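PDB 6WO6: RavA from Legionella pneumophila str. Paris, which is a Legionella effector linked to cell invasion that probably acts inside host cells, by a biochemical activity left open here. Local coordinates for residues Ser93-Arg98 against Val132-Arg137; Met105-Glu110 against Ser151-Asn156; Ala172-Ile177 against Ala204-Val209; Gln252-Leu257 against Leu285-Leu290; Asp268-Phe273 against Gly303-Lys308. The protein carries 2 engineered substitutions. All coordinates share one frame; numbering follows the deposited sequence.

Contact 1: residues Ser93-Arg98 against Val132-Arg137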
# COMPACT_ATOMS: atom_id res chain seq x y z
N SER A 93 12.23 1.74 13.40
CA SER A 93 13.06 1.10 12.40
C SER A 93 12.25 0.33 11.37
O SER A 93 12.81 -0.12 10.36
CB SER A 93 14.07 0.16 13.07
OG SER A 93 13.42 -0.86 13.79
N LEU A 94 10.94 0.15 11.58
CA LEU A 94 10.08 -0.37 10.53
C LEU A 94 10.00 0.59 9.36
O LEU A 94 9.87 0.16 8.20
CB LEU A 94 8.68 -0.66 11.07
CG LEU A 94 8.54 -1.73 12.16
CD1 LEU A 94 7.12 -1.76 12.69
CD2 LEU A 94 8.94 -3.09 11.64
N LEU A 95 10.07 1.90 9.62
CA LEU A 95 10.04 2.93 8.59
C LEU A 95 11.43 3.35 8.13
O LEU A 95 11.54 4.32 7.36
CB LEU A 95 9.28 4.16 9.10
CG LEU A 95 7.78 3.99 9.35
CD1 LEU A 95 7.18 5.30 9.85
CD2 LEU A 95 7.07 3.52 8.09
N ASP A 96 12.47 2.67 8.58
CA ASP A 96 13.83 3.03 8.19
C ASP A 96 14.05 2.70 6.72
O ASP A 96 13.92 1.53 6.33
CB ASP A 96 14.84 2.28 9.05
CG ASP A 96 16.28 2.67 8.76
OD1 ASP A 96 16.50 3.77 8.21
OD2 ASP A 96 17.19 1.88 9.08
N PRO A 97 14.37 3.68 5.86
CA PRO A 97 14.62 3.36 4.45
C PRO A 97 15.78 2.40 4.25
O PRO A 97 15.74 1.58 3.32
CB PRO A 97 14.92 4.73 3.83
CG PRO A 97 14.27 5.72 4.75
CD PRO A 97 14.41 5.13 6.12
N ARG A 98 16.80 2.46 5.11
CA ARG A 98 17.92 1.52 5.02
C ARG A 98 17.53 0.10 5.40
O ARG A 98 18.29 -0.83 5.11
CB ARG A 98 19.07 2.00 5.91
N VAL A 132 -0.72 4.05 9.09
CA VAL A 132 -0.87 3.89 7.65
C VAL A 132 0.48 3.68 6.99
O VAL A 132 0.64 2.81 6.13
CB VAL A 132 -1.61 5.11 7.05
CG1 VAL A 132 -1.65 5.02 5.54
CG2 VAL A 132 -3.02 5.19 7.61
N ALA A 133 1.49 4.46 7.38
CA ALA A 133 2.80 4.35 6.76
C ALA A 133 3.42 2.97 7.01
O ALA A 133 3.94 2.34 6.08
CB ALA A 133 3.73 5.45 7.27
N ILE A 134 3.35 2.49 8.25
CA ILE A 134 3.95 1.20 8.58
C ILE A 134 3.18 0.07 7.91
O ILE A 134 3.78 -0.90 7.43
CB ILE A 134 4.03 1.01 10.11
CG1 ILE A 134 4.92 2.09 10.75
CG2 ILE A 134 4.57 -0.37 10.45
CD1 ILE A 134 4.98 2.01 12.26
N ALA A 135 1.85 0.17 7.87
CA ALA A 135 1.06 -0.85 7.20
C ALA A 135 1.39 -0.90 5.71
O ALA A 135 1.51 -1.99 5.13
CB ALA A 135 -0.43 -0.61 7.42
N LEU A 136 1.56 0.27 5.08
CA LEU A 136 1.94 0.31 3.68
C LEU A 136 3.31 -0.33 3.47
O LEU A 136 3.50 -1.11 2.53
CB LEU A 136 1.95 1.76 3.18
CG LEU A 136 2.39 1.97 1.73
CD1 LEU A 136 1.23 1.73 0.78
CD2 LEU A 136 2.97 3.36 1.54
N ARG A 137 4.27 -0.00 4.33
CA ARG A 137 5.61 -0.57 4.19
C ARG A 137 5.59 -2.09 4.34
O ARG A 137 6.23 -2.81 3.57
CB ARG A 137 6.55 0.05 5.22
CG ARG A 137 8.01 -0.28 5.00
CD ARG A 137 8.65 0.66 4.00
NE ARG A 137 9.94 0.17 3.52
CZ ARG A 137 11.07 0.22 4.23
NH1 ARG A 137 11.06 0.73 5.46
NH2 ARG A 137 12.19 -0.25 3.72

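Contact 2: residues Met105-Glu110 against Ser151-Asn156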
# COMPACT_ATOMS: atom_id res chain seq x y z
N MET A 105 12.03 -8.60 10.89
CA MET A 105 12.13 -8.20 12.29
C MET A 105 10.86 -8.55 13.06
O MET A 105 10.93 -8.95 14.23
CB MET A 105 12.43 -6.71 12.37
CG MET A 105 12.02 -6.04 13.67
SD MET A 105 12.59 -4.34 13.77
CE MET A 105 12.47 -3.84 12.05
N ILE A 106 9.70 -8.42 12.42
CA ILE A 106 8.46 -8.76 13.12
C ILE A 106 8.31 -10.27 13.29
O ILE A 106 7.77 -10.73 14.30
CB ILE A 106 7.26 -8.14 12.38
CG1 ILE A 106 7.39 -6.61 12.39
CG2 ILE A 106 5.93 -8.58 12.99
CD1 ILE A 106 6.08 -5.87 12.28
N LEU A 107 8.81 -11.06 12.34
CA LEU A 107 8.67 -12.51 12.40
C LEU A 107 9.74 -13.16 13.27
O LEU A 107 9.46 -14.16 13.94
CB LEU A 107 8.72 -13.11 11.00
CG LEU A 107 7.55 -12.80 10.06
CD1 LEU A 107 7.78 -13.41 8.69
CD2 LEU A 107 6.25 -13.29 10.67
N GLU A 108 10.96 -12.61 13.26
CA GLU A 108 12.07 -13.12 14.07
C GLU A 108 11.84 -12.94 15.56
O GLU A 108 12.79 -13.19 16.33
CB GLU A 108 13.37 -12.42 13.66
CG GLU A 108 13.90 -12.83 12.29
CD GLU A 108 14.91 -11.85 11.74
OE1 GLU A 108 15.14 -10.81 12.39
OE2 GLU A 108 15.47 -12.12 10.66
N LYS A 109 10.64 -12.54 15.96
CA LYS A 109 10.27 -12.34 17.36
C LYS A 109 11.18 -11.33 18.04
O LYS A 109 11.45 -11.43 19.24
CB LYS A 109 10.25 -13.67 18.11
CG LYS A 109 9.64 -14.83 17.31
CD LYS A 109 8.60 -15.60 18.10
CE LYS A 109 7.24 -14.92 18.05
NZ LYS A 109 6.22 -15.69 18.81
N GLU A 110 11.68 -10.36 17.27
CA GLU A 110 12.36 -9.20 17.83
C GLU A 110 11.41 -8.31 18.62
O GLU A 110 11.86 -7.35 19.24
CB GLU A 110 13.01 -8.39 16.71
CG GLU A 110 14.51 -8.21 16.84
CD GLU A 110 15.22 -8.26 15.50
OE1 GLU A 110 15.53 -9.39 15.05
OE2 GLU A 110 15.45 -7.20 14.89
N SER A 151 0.84 -10.65 10.15
CA SER A 151 -0.42 -10.14 10.69
C SER A 151 -0.74 -10.75 12.05
O SER A 151 -1.04 -10.03 13.01
CB SER A 151 -1.56 -10.41 9.69
OG SER A 151 -2.71 -9.66 10.01
N GLN A 152 -0.64 -12.08 12.16
CA GLN A 152 -0.99 -12.73 13.42
C GLN A 152 -0.16 -12.17 14.57
O GLN A 152 -0.71 -11.83 15.63
CB GLN A 152 -0.80 -14.24 13.32
CG GLN A 152 -1.22 -14.98 14.58
CD GLN A 152 -0.75 -16.42 14.62
OE1 GLN A 152 -0.01 -16.82 15.52
NE2 GLN A 152 -1.19 -17.21 13.64
N ASN A 153 1.16 -12.03 14.37
CA ASN A 153 2.00 -11.45 15.40
C ASN A 153 1.48 -10.08 15.82
O ASN A 153 1.33 -9.80 17.02
CB ASN A 153 3.45 -11.35 14.91
CG ASN A 153 4.19 -12.68 15.01
OD1 ASN A 153 3.58 -13.73 15.16
ND2 ASN A 153 5.52 -12.62 14.91
N ILE A 154 1.14 -9.24 14.85
CA ILE A 154 0.64 -7.90 15.16
C ILE A 154 -0.63 -7.98 16.00
O ILE A 154 -0.84 -7.15 16.89
CB ILE A 154 0.41 -7.10 13.87
CG1 ILE A 154 1.68 -7.07 13.01
CG2 ILE A 154 -0.03 -5.68 14.19
CD1 ILE A 154 2.80 -6.28 13.64
N ASN A 155 -1.47 -8.98 15.75
CA ASN A 155 -2.70 -9.08 16.52
C ASN A 155 -2.45 -9.58 17.94
O ASN A 155 -3.25 -9.28 18.83
CB ASN A 155 -3.69 -10.00 15.80
CG ASN A 155 -4.24 -9.38 14.53
OD1 ASN A 155 -4.77 -8.27 14.54
ND2 ASN A 155 -4.09 -10.09 13.41
N ASN A 156 -1.35 -10.30 18.17
CA ASN A 156 -1.06 -10.79 19.51
C ASN A 156 -0.47 -9.70 20.40
O ASN A 156 -0.73 -9.68 21.60
CB ASN A 156 -0.12 -11.99 19.45
CG ASN A 156 -0.77 -13.20 18.81
OD1 ASN A 156 -1.99 -13.35 18.82
ND2 ASN A 156 0.05 -14.09 18.25

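Contact 3: residues Ala172-Ile177 against Ala204-Val209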
# COMPACT_ATOMS: atom_id res chain seq x y z
N ALA A 172 -4.86 -6.86 2.63
CA ALA A 172 -5.97 -7.22 1.76
C ALA A 172 -5.86 -6.52 0.41
O ALA A 172 -6.08 -7.14 -0.64
CB ALA A 172 -7.30 -6.88 2.43
N VAL A 173 -5.54 -5.23 0.42
CA VAL A 173 -5.43 -4.49 -0.84
C VAL A 173 -4.31 -5.06 -1.70
O VAL A 173 -4.47 -5.23 -2.92
CB VAL A 173 -5.24 -2.99 -0.57
CG1 VAL A 173 -4.81 -2.27 -1.83
CG2 VAL A 173 -6.53 -2.39 -0.04
N ARG A 174 -3.16 -5.38 -1.09
CA ARG A 174 -2.07 -5.97 -1.86
C ARG A 174 -2.47 -7.32 -2.45
O ARG A 174 -2.21 -7.60 -3.62
CB ARG A 174 -0.83 -6.12 -0.97
CG ARG A 174 0.36 -6.77 -1.65
CD ARG A 174 1.19 -5.76 -2.43
NE ARG A 174 2.10 -6.41 -3.37
CZ ARG A 174 3.29 -6.90 -3.05
NH1 ARG A 174 4.04 -7.48 -3.97
NH2 ARG A 174 3.73 -6.83 -1.80
N ARG A 175 -3.10 -8.17 -1.63
CA ARG A 175 -3.52 -9.49 -2.10
C ARG A 175 -4.48 -9.38 -3.28
O ARG A 175 -4.38 -10.14 -4.25
CB ARG A 175 -4.16 -10.27 -0.95
CG ARG A 175 -4.76 -11.60 -1.35
CD ARG A 175 -5.67 -12.14 -0.25
NE ARG A 175 -6.75 -11.20 0.07
CZ ARG A 175 -7.76 -11.46 0.89
NH1 ARG A 175 -8.69 -10.55 1.12
NH2 ARG A 175 -7.84 -12.65 1.49
N ASP A 176 -5.43 -8.44 -3.21
CA ASP A 176 -6.42 -8.33 -4.28
C ASP A 176 -5.83 -7.69 -5.53
O ASP A 176 -6.27 -8.01 -6.64
CB ASP A 176 -7.65 -7.57 -3.79
CG ASP A 176 -8.58 -8.44 -2.97
OD1 ASP A 176 -8.23 -9.62 -2.73
OD2 ASP A 176 -9.65 -7.95 -2.56
N ILE A 177 -4.83 -6.85 -5.36
CA ILE A 177 -4.21 -6.22 -6.56
C ILE A 177 -3.40 -7.26 -7.30
O ILE A 177 -3.23 -7.11 -8.49
CB ILE A 177 -3.31 -5.05 -6.15
CG1 ILE A 177 -4.12 -3.85 -5.68
CG2 ILE A 177 -2.41 -4.67 -7.29
CD1 ILE A 177 -3.30 -2.64 -5.47
N ALA A 204 -3.01 3.93 -1.55
CA ALA A 204 -2.97 4.06 -3.01
C ALA A 204 -1.60 3.78 -3.59
O ALA A 204 -1.51 3.38 -4.76
CB ALA A 204 -3.44 5.46 -3.42
N SER A 205 -0.53 3.98 -2.82
CA SER A 205 0.82 3.69 -3.32
C SER A 205 0.95 2.24 -3.76
O SER A 205 1.76 1.93 -4.64
CB SER A 205 1.86 4.01 -2.26
OG SER A 205 1.69 5.32 -1.75
N LEU A 206 0.16 1.34 -3.17
CA LEU A 206 0.21 -0.07 -3.55
C LEU A 206 -0.18 -0.30 -5.00
O LEU A 206 0.17 -1.34 -5.57
CB LEU A 206 -0.71 -0.89 -2.64
CG LEU A 206 -0.25 -1.05 -1.19
CD1 LEU A 206 -1.20 -1.98 -0.44
CD2 LEU A 206 1.17 -1.57 -1.16
N PHE A 207 -0.89 0.64 -5.62
CA PHE A 207 -1.23 0.47 -7.03
C PHE A 207 -0.07 0.83 -7.96
O PHE A 207 -0.17 0.57 -9.16
CB PHE A 207 -2.48 1.30 -7.37
CG PHE A 207 -3.72 0.78 -6.70
CD1 PHE A 207 -4.51 -0.17 -7.33
CD2 PHE A 207 -4.09 1.23 -5.44
CE1 PHE A 207 -5.65 -0.66 -6.71
CE2 PHE A 207 -5.23 0.75 -4.82
CZ PHE A 207 -6.01 -0.20 -5.45
N ASN A 208 1.02 1.38 -7.42
CA ASN A 208 2.20 1.65 -8.23
C ASN A 208 2.75 0.39 -8.90
O ASN A 208 3.56 0.50 -9.82
CB ASN A 208 3.29 2.30 -7.37
CG ASN A 208 2.95 3.72 -6.96
OD1 ASN A 208 1.92 4.26 -7.37
ND2 ASN A 208 3.81 4.32 -6.15
N VAL A 209 2.33 -0.79 -8.46
CA VAL A 209 2.79 -2.03 -9.07
C VAL A 209 2.21 -2.20 -10.47
O VAL A 209 2.81 -2.88 -11.31
CB VAL A 209 2.47 -3.22 -8.15
CG1 VAL A 209 0.96 -3.39 -7.99
CG2 VAL A 209 3.10 -4.50 -8.68

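Contact 4: residues Gln252-Leu257 against Leu285-Leu290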
# COMPACT_ATOMS: atom_id res chain seq x y z
N GLN A 252 -11.29 3.68 -19.83
CA GLN A 252 -12.41 4.31 -20.52
C GLN A 252 -12.27 4.17 -22.04
O GLN A 252 -13.26 3.91 -22.73
CB GLN A 252 -12.51 5.78 -20.10
CG GLN A 252 -12.83 5.95 -18.61
CD GLN A 252 -13.23 7.37 -18.24
OE1 GLN A 252 -14.39 7.76 -18.37
NE2 GLN A 252 -12.26 8.15 -17.77
N SER A 253 -11.05 4.30 -22.57
CA SER A 253 -10.88 4.16 -24.01
C SER A 253 -11.10 2.73 -24.47
O SER A 253 -11.60 2.50 -25.58
CB SER A 253 -9.51 4.67 -24.44
OG SER A 253 -8.58 3.60 -24.53
N ALA A 254 -10.75 1.74 -23.64
CA ALA A 254 -10.99 0.35 -24.02
C ALA A 254 -12.48 0.03 -24.02
O ALA A 254 -12.98 -0.66 -24.92
CB ALA A 254 -10.24 -0.59 -23.07
N PHE A 255 -13.22 0.53 -23.02
CA PHE A 255 -14.67 0.40 -23.05
C PHE A 255 -15.25 1.05 -24.31
O PHE A 255 -16.13 0.48 -24.97
CB PHE A 255 -15.29 1.03 -21.80
CG PHE A 255 -15.14 0.19 -20.56
CD1 PHE A 255 -15.16 -1.20 -20.63
CD2 PHE A 255 -14.97 0.79 -19.32
CE1 PHE A 255 -15.02 -1.97 -19.48
CE2 PHE A 255 -14.84 0.02 -18.17
CZ PHE A 255 -14.86 -1.35 -18.26
N ALA A 256 -14.76 2.25 -24.65
CA ALA A 256 -15.23 2.94 -25.85
C ALA A 256 -14.94 2.12 -27.10
O ALA A 256 -15.78 2.05 -28.01
CB ALA A 256 -14.60 4.32 -25.95
N LEU A 257 -13.76 1.51 -27.18
CA LEU A 257 -13.41 0.71 -28.35
C LEU A 257 -14.30 -0.52 -28.47
O LEU A 257 -14.71 -0.89 -29.57
CB LEU A 257 -11.94 0.29 -28.29
CG LEU A 257 -11.52 -0.71 -29.37
CD1 LEU A 257 -11.68 -0.11 -30.75
CD2 LEU A 257 -10.09 -1.18 -29.14
N LEU A 285 -4.59 -2.23 -31.85
CA LEU A 285 -3.47 -3.06 -31.40
C LEU A 285 -3.33 -3.03 -29.89
O LEU A 285 -3.05 -4.07 -29.27
CB LEU A 285 -2.17 -2.59 -32.07
CG LEU A 285 -2.01 -2.77 -33.58
CD1 LEU A 285 -0.69 -2.18 -34.04
CD2 LEU A 285 -2.11 -4.23 -33.96
N GLU A 286 -3.51 -1.86 -29.28
CA GLU A 286 -3.35 -1.74 -27.83
C GLU A 286 -4.33 -2.64 -27.08
O GLU A 286 -4.02 -3.10 -25.98
CB GLU A 286 -3.54 -0.28 -27.40
CG GLU A 286 -3.16 0.02 -25.96
CD GLU A 286 -3.35 1.49 -25.60
OE1 GLU A 286 -4.10 2.19 -26.32
OE2 GLU A 286 -2.76 1.94 -24.60
N PHE A 287 -5.49 -2.91 -27.68
CA PHE A 287 -6.54 -3.71 -27.07
C PHE A 287 -6.95 -4.86 -27.98
O PHE A 287 -8.13 -5.19 -28.11
CB PHE A 287 -7.75 -2.84 -26.72
CG PHE A 287 -7.43 -1.72 -25.78
CD1 PHE A 287 -6.68 -1.95 -24.63
CD2 PHE A 287 -7.86 -0.43 -26.04
CE1 PHE A 287 -6.38 -0.92 -23.75
CE2 PHE A 287 -7.56 0.61 -25.17
CZ PHE A 287 -6.82 0.36 -24.02
N ALA A 288 -5.95 -5.49 -28.62
CA ALA A 288 -6.23 -6.52 -29.61
C ALA A 288 -6.97 -7.71 -29.01
O ALA A 288 -7.72 -8.39 -29.72
CB ALA A 288 -4.92 -6.98 -30.26
N ILE A 289 -6.79 -7.95 -27.71
CA ILE A 289 -7.44 -9.08 -27.04
C ILE A 289 -8.95 -9.04 -27.20
O ILE A 289 -9.62 -10.07 -27.10
CB ILE A 289 -7.05 -9.09 -25.54
CG1 ILE A 289 -7.43 -10.42 -24.89
CG2 ILE A 289 -7.69 -7.92 -24.81
CD1 ILE A 289 -7.08 -10.49 -23.42
N LEU A 290 -9.52 -7.86 -27.49
CA LEU A 290 -10.96 -7.75 -27.64
C LEU A 290 -11.47 -8.46 -28.89
O LEU A 290 -12.62 -8.91 -28.91
CB LEU A 290 -11.37 -6.27 -27.69
CG LEU A 290 -11.46 -5.53 -26.36
CD1 LEU A 290 -11.68 -4.05 -26.59
CD2 LEU A 290 -12.60 -6.12 -25.55

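Contact 5: residues Asp268-Phe273 against Gly303-Lys308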
# COMPACT_ATOMS: atom_id res chain seq x y z
N ASP A 268 -24.55 -2.97 -39.50
CA ASP A 268 -24.90 -3.16 -40.90
C ASP A 268 -23.86 -2.62 -41.87
O ASP A 268 -23.77 -3.12 -43.00
CB ASP A 268 -26.25 -2.50 -41.20
CG ASP A 268 -27.40 -3.17 -40.49
OD1 ASP A 268 -27.39 -4.42 -40.38
OD2 ASP A 268 -28.31 -2.46 -40.02
N ASN A 269 -23.07 -1.63 -41.46
CA ASN A 269 -22.06 -1.00 -42.31
C ASN A 269 -20.69 -1.09 -41.64
O ASN A 269 -20.17 -0.09 -41.13
CB ASN A 269 -22.41 0.46 -42.60
CG ASN A 269 -23.04 0.65 -43.97
OD1 ASN A 269 -22.34 0.68 -44.99
ND2 ASN A 269 -24.36 0.78 -44.01
N PRO A 270 -20.07 -2.28 -41.64
CA PRO A 270 -18.75 -2.41 -41.00
C PRO A 270 -17.69 -1.48 -41.57
O PRO A 270 -16.73 -1.15 -40.86
CB PRO A 270 -18.39 -3.88 -41.24
CG PRO A 270 -19.71 -4.56 -41.41
CD PRO A 270 -20.58 -3.57 -42.13
N GLU A 271 -17.83 -1.05 -42.83
CA GLU A 271 -16.87 -0.13 -43.42
C GLU A 271 -16.79 1.18 -42.63
O GLU A 271 -15.71 1.77 -42.52
CB GLU A 271 -17.24 0.14 -44.88
CG GLU A 271 -16.49 1.29 -45.53
CD GLU A 271 -17.26 2.60 -45.45
OE1 GLU A 271 -18.50 2.55 -45.29
OE2 GLU A 271 -16.63 3.67 -45.55
N GLN A 272 -17.92 1.63 -42.07
CA GLN A 272 -17.90 2.83 -41.24
C GLN A 272 -16.96 2.69 -40.05
O GLN A 272 -16.43 3.69 -39.56
CB GLN A 272 -19.32 3.15 -40.75
CG GLN A 272 -20.33 3.37 -41.86
CD GLN A 272 -21.72 3.63 -41.32
OE1 GLN A 272 -21.98 3.46 -40.12
NE2 GLN A 272 -22.63 4.04 -42.20
N PHE A 273 -16.75 1.46 -39.58
CA PHE A 273 -15.80 1.26 -38.49
C PHE A 273 -14.38 1.63 -38.91
O PHE A 273 -13.61 2.16 -38.11
CB PHE A 273 -15.84 -0.19 -38.02
CG PHE A 273 -14.83 -0.52 -36.96
CD1 PHE A 273 -15.05 -0.17 -35.64
CD2 PHE A 273 -13.65 -1.16 -37.28
CE1 PHE A 273 -14.12 -0.46 -34.65
CE2 PHE A 273 -12.71 -1.46 -36.31
CZ PHE A 273 -12.95 -1.11 -34.99
N GLY A 303 -17.47 -9.84 -44.12
CA GLY A 303 -16.92 -9.93 -45.46
C GLY A 303 -17.97 -9.77 -46.54
O GLY A 303 -17.70 -9.20 -47.60
N GLU A 304 -19.18 -10.27 -46.29
CA GLU A 304 -20.27 -10.08 -47.24
C GLU A 304 -20.76 -8.64 -47.23
O GLU A 304 -21.11 -8.09 -48.29
CB GLU A 304 -21.42 -11.04 -46.92
CG GLU A 304 -21.10 -12.50 -47.14
CD GLU A 304 -22.33 -13.39 -46.98
OE1 GLU A 304 -22.39 -14.45 -47.64
OE2 GLU A 304 -23.23 -13.01 -46.20
N LYS A 305 -20.81 -8.01 -46.06
CA LYS A 305 -21.17 -6.60 -45.99
C LYS A 305 -20.06 -5.67 -46.48
O LYS A 305 -20.26 -4.45 -46.48
CB LYS A 305 -21.55 -6.22 -44.55
CG LYS A 305 -22.77 -6.94 -44.00
CD LYS A 305 -23.11 -6.44 -42.60
CE LYS A 305 -24.15 -7.31 -41.92
NZ LYS A 305 -23.61 -8.66 -41.58
N LEU A 306 -18.91 -6.21 -46.89
CA LEU A 306 -17.84 -5.42 -47.48
C LEU A 306 -17.55 -5.78 -48.94
O LEU A 306 -16.52 -5.36 -49.48
CB LEU A 306 -16.54 -5.57 -46.67
CG LEU A 306 -16.53 -5.17 -45.19
CD1 LEU A 306 -15.25 -5.66 -44.53
CD2 LEU A 306 -16.68 -3.66 -45.03
N ALA A 307 -18.44 -6.53 -49.59
CA ALA A 307 -18.09 -7.13 -50.87
C ALA A 307 -18.04 -6.11 -52.01
O ALA A 307 -17.23 -6.25 -52.93
CB ALA A 307 -19.07 -8.25 -51.21
N LYS A 308 -18.89 -5.09 -51.96
CA LYS A 308 -19.00 -4.12 -53.05
C LYS A 308 -17.98 -2.99 -52.96
O LYS A 308 -18.10 -2.01 -53.70
CB LYS A 308 -20.42 -3.55 -53.11
CG LYS A 308 -21.46 -4.54 -53.59
CD LYS A 308 -22.80 -3.87 -53.82
CE LYS A 308 -23.74 -4.77 -54.61
NZ LYS A 308 -23.21 -5.05 -55.98

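Contact 1: residues Ser93-Arg98 against Val132-Arg137
Arg137 reaches out from helix 131-141 to the chain that follows helix 77-92, where it grips the backbone beside Leu94, Leu95 and Asp96. Its CB already points toward this loop, and Arg137 CG passes Leu94 O at 3.7 Å. The side chain then turns about CB-CG (chi2 84°), a bend that brings the guanidinium to the backbone carbonyls of the loop. At the tip, Arg137 NH1 donates to Asp96 O at 3.1 Å. It approaches from above the carbonyl plane, not along a lone pair, with an N-H...O angle of 151°. Leu95 CA lies at the edge of the guanidinium, and Arg137 NH2 bonds to Asn99 O further along, so two nitrogens of one arginine hold successive parts of the same loop.

Beside this polar arm, Ile134 uses both of its branches: CG2 meets Leu94 CD1 at 3.7 Å, and CG1 meets Leu95 CD2, also at 3.7 Å. Both leucines run at roughly right angles to the isoleucine. Leu95 CD2 extends on to Ala133 CB at 3.9 Å. Arg137 and Ile134 of helix 131-141 thus hold the connection between helices 77-92 and 102-107 in this all-helical fold.

Contact 2: residues Met105-Glu110 against Ser151-Asn156
Asn153 and Ile106 form the polar core of this contact: Asn153 ND2 donates to Ile106 O at 3.0 Å, with an N-H...O angle of 146°. Asn153 CG is anti to its own carbonyl carbon (chi1 -80°), which places ND2 at the Ile106 carbonyl. The acceptor lies close to the amide plane of Asn153, but the bond is bent and meets the carbonyl obliquely, the donor being tilted 33° from the carbonyl plane. Beside the bond, the two side chains run antiparallel alongside one another, and Ile106 CG2 lies 4.2 Å from Asn153 CB.

The next residue of the helix adds the apolar half. Ile154 CD1 meets Ile106 CD1 at 3.6 Å and Ile106 CG2 at 3.9 Å, the two isoleucines crossing at about a right angle. Around the Asn153 amide, Leu107 CD2 and the aliphatic Lys109 CE approach Asn153 ND2 more loosely, at 4.4 and 4.3 Å. Lys109 itself has a positive phi, just after the chain leaves helix 102-107 at Glu108.

In the outer shell, Leu107 rests on Arg149 and Val150, one turn earlier on helix 147-157, while Ile154 packs against Phe163 and Ala164. The contact thus joins the C-terminal end of helix 102-107 to the middle of helix 147-157, which is backed in turn by helix 162-181.

Contact 3: residues Ala172-Ile177 against Ala204-Val209
Arg174 and Leu206 bring the two backbones to a CA-CA distance of 6.5 Å, where helix 162-181 runs beside the 3-10 turns of residues 204-209. Ile177 CD1 lies over one face of the Phe207 ring, 3.4 Å from its centroid and 17° off the normal, displaced toward the rim in a CH-pi contact. The gamma branch Ile177 CG2, anti to the backbone N, instead meets Val209 CG1 at 3.7 Å, so the two arms of one isoleucine touch different residues. Val173, one turn before Ile177, packs its CG1 on Leu206 CD1 at 3.9 Å.

Arg174 meets Leu206 with its backbone N and the aliphatic start of its side chain, Arg174 CB lying 4.2 Å from Leu206 CD1. Its guanidinium bonds to Ala139 O and makes a salt bridge with Glu178. Phe207 in turn stacks on Phe240. With no hydrogen bond linking the two segments, their association rests on dispersion and CH-pi contact, and should depend on shape and burial more than on directional polar bonds.

Contact 4: residues Gln252-Leu257 against Leu285-Leu290
Ala254 on helix 246-265 sits over the ring of Phe287, a residue that opens a type I beta turn just as the chain leaves helix 281-286. This is a buried helix-to-turn contact between helix 246-265 and the end of helix 281-286 in the all-helical fold. Phe287 has broken from helical backbone geometry, and its CG lies anti to its carbonyl carbon (chi1 -59°), which directs the ring at the neighbouring helix. Ala254 CB stands over the ring centre, 3.6 Å from the Phe287 centroid, as a CH-pi contact; Glu286 CG, from the adjacent residue, lies over the opposite face, toward the rim.

With Leu257 CG anti to the backbone N (chi1 172°) and a further turn about CB-CG, Leu257 CD2 reaches the ring edge, 3.8 Å from Phe287 CB. The same Leu257 methyl, CD2, meets Leu290 CD1 at 4.2 Å. Leu290 is the last residue of the turn, held there by its N bonding to Phe287 O, and its CD1 also rests 4.0 Å from Ala254 O. Beyond the pair of segments, Ala218 of helix 214-224 packs on Phe287, and Glu286 forms a salt bridge with Lys250. Ser253, its chi1 of 95° off the usual staggered positions, makes a weak hydrogen bond from OG to Lys250 O, while Ser253 OG lies near the plane of the Phe287 ring, 3.2 Å from Phe287 CE2.

Contact 5: residues Asp268-Phe273 against Gly303-Lys308
Pro270, at the start of helix 270-275, meets Lys305 and Leu306 in the type I beta turn (Glu304-Ala307) at the end of helix 299-304. The proline ring lies across the aliphatic part of the lysine, the two side chains at about a right angle, with Pro270 CD 3.7 Å from Lys305 CB. Further out, Lys305 CD lies 3.4 Å from Asp268 O. The chain then bends at chi4 (69°), and NZ makes a weak hydrogen bond to Ala301 O of helix 299-304.

Leu306 contributes one branch: CD2 touches Glu271 N at 3.6 Å and Glu271 CB at 3.8 Å, and stands 4.2 Å from Pro270 CB. The Glu271 carboxylate is directed elsewhere and bonds to Ser275 OG.

This is a largely surface contact in which Pro270 is the buried residue. Pro270 rests on Leu265 at the end of helix 246-265, so the contact brings the tip of helix 299-304 against the junction between helices 246-265 and 270-275.

In the fold
The five contacts are spread along an elongated all-helical chain. Contacts 1 and 2 lie about 15 Å apart between centres, and their segments alternate in sequence; Leu94 of contact 1 packs on Met105 and Ile106 of contact 2. Contact 1 also touches contact 3, through Leu136 against Ser205 and Leu206, which brings helix 131-141 up to the turns beside helix 162-181. Contact 3 lies near the centre of the chain. Beyond it come contacts 4 and 5, again interleaved in sequence, about 21 Å apart between centres and without direct touch. The centres of contacts 2 and 5 are about 65 Å apart, consistent with an extended chain held by successive local helix contacts.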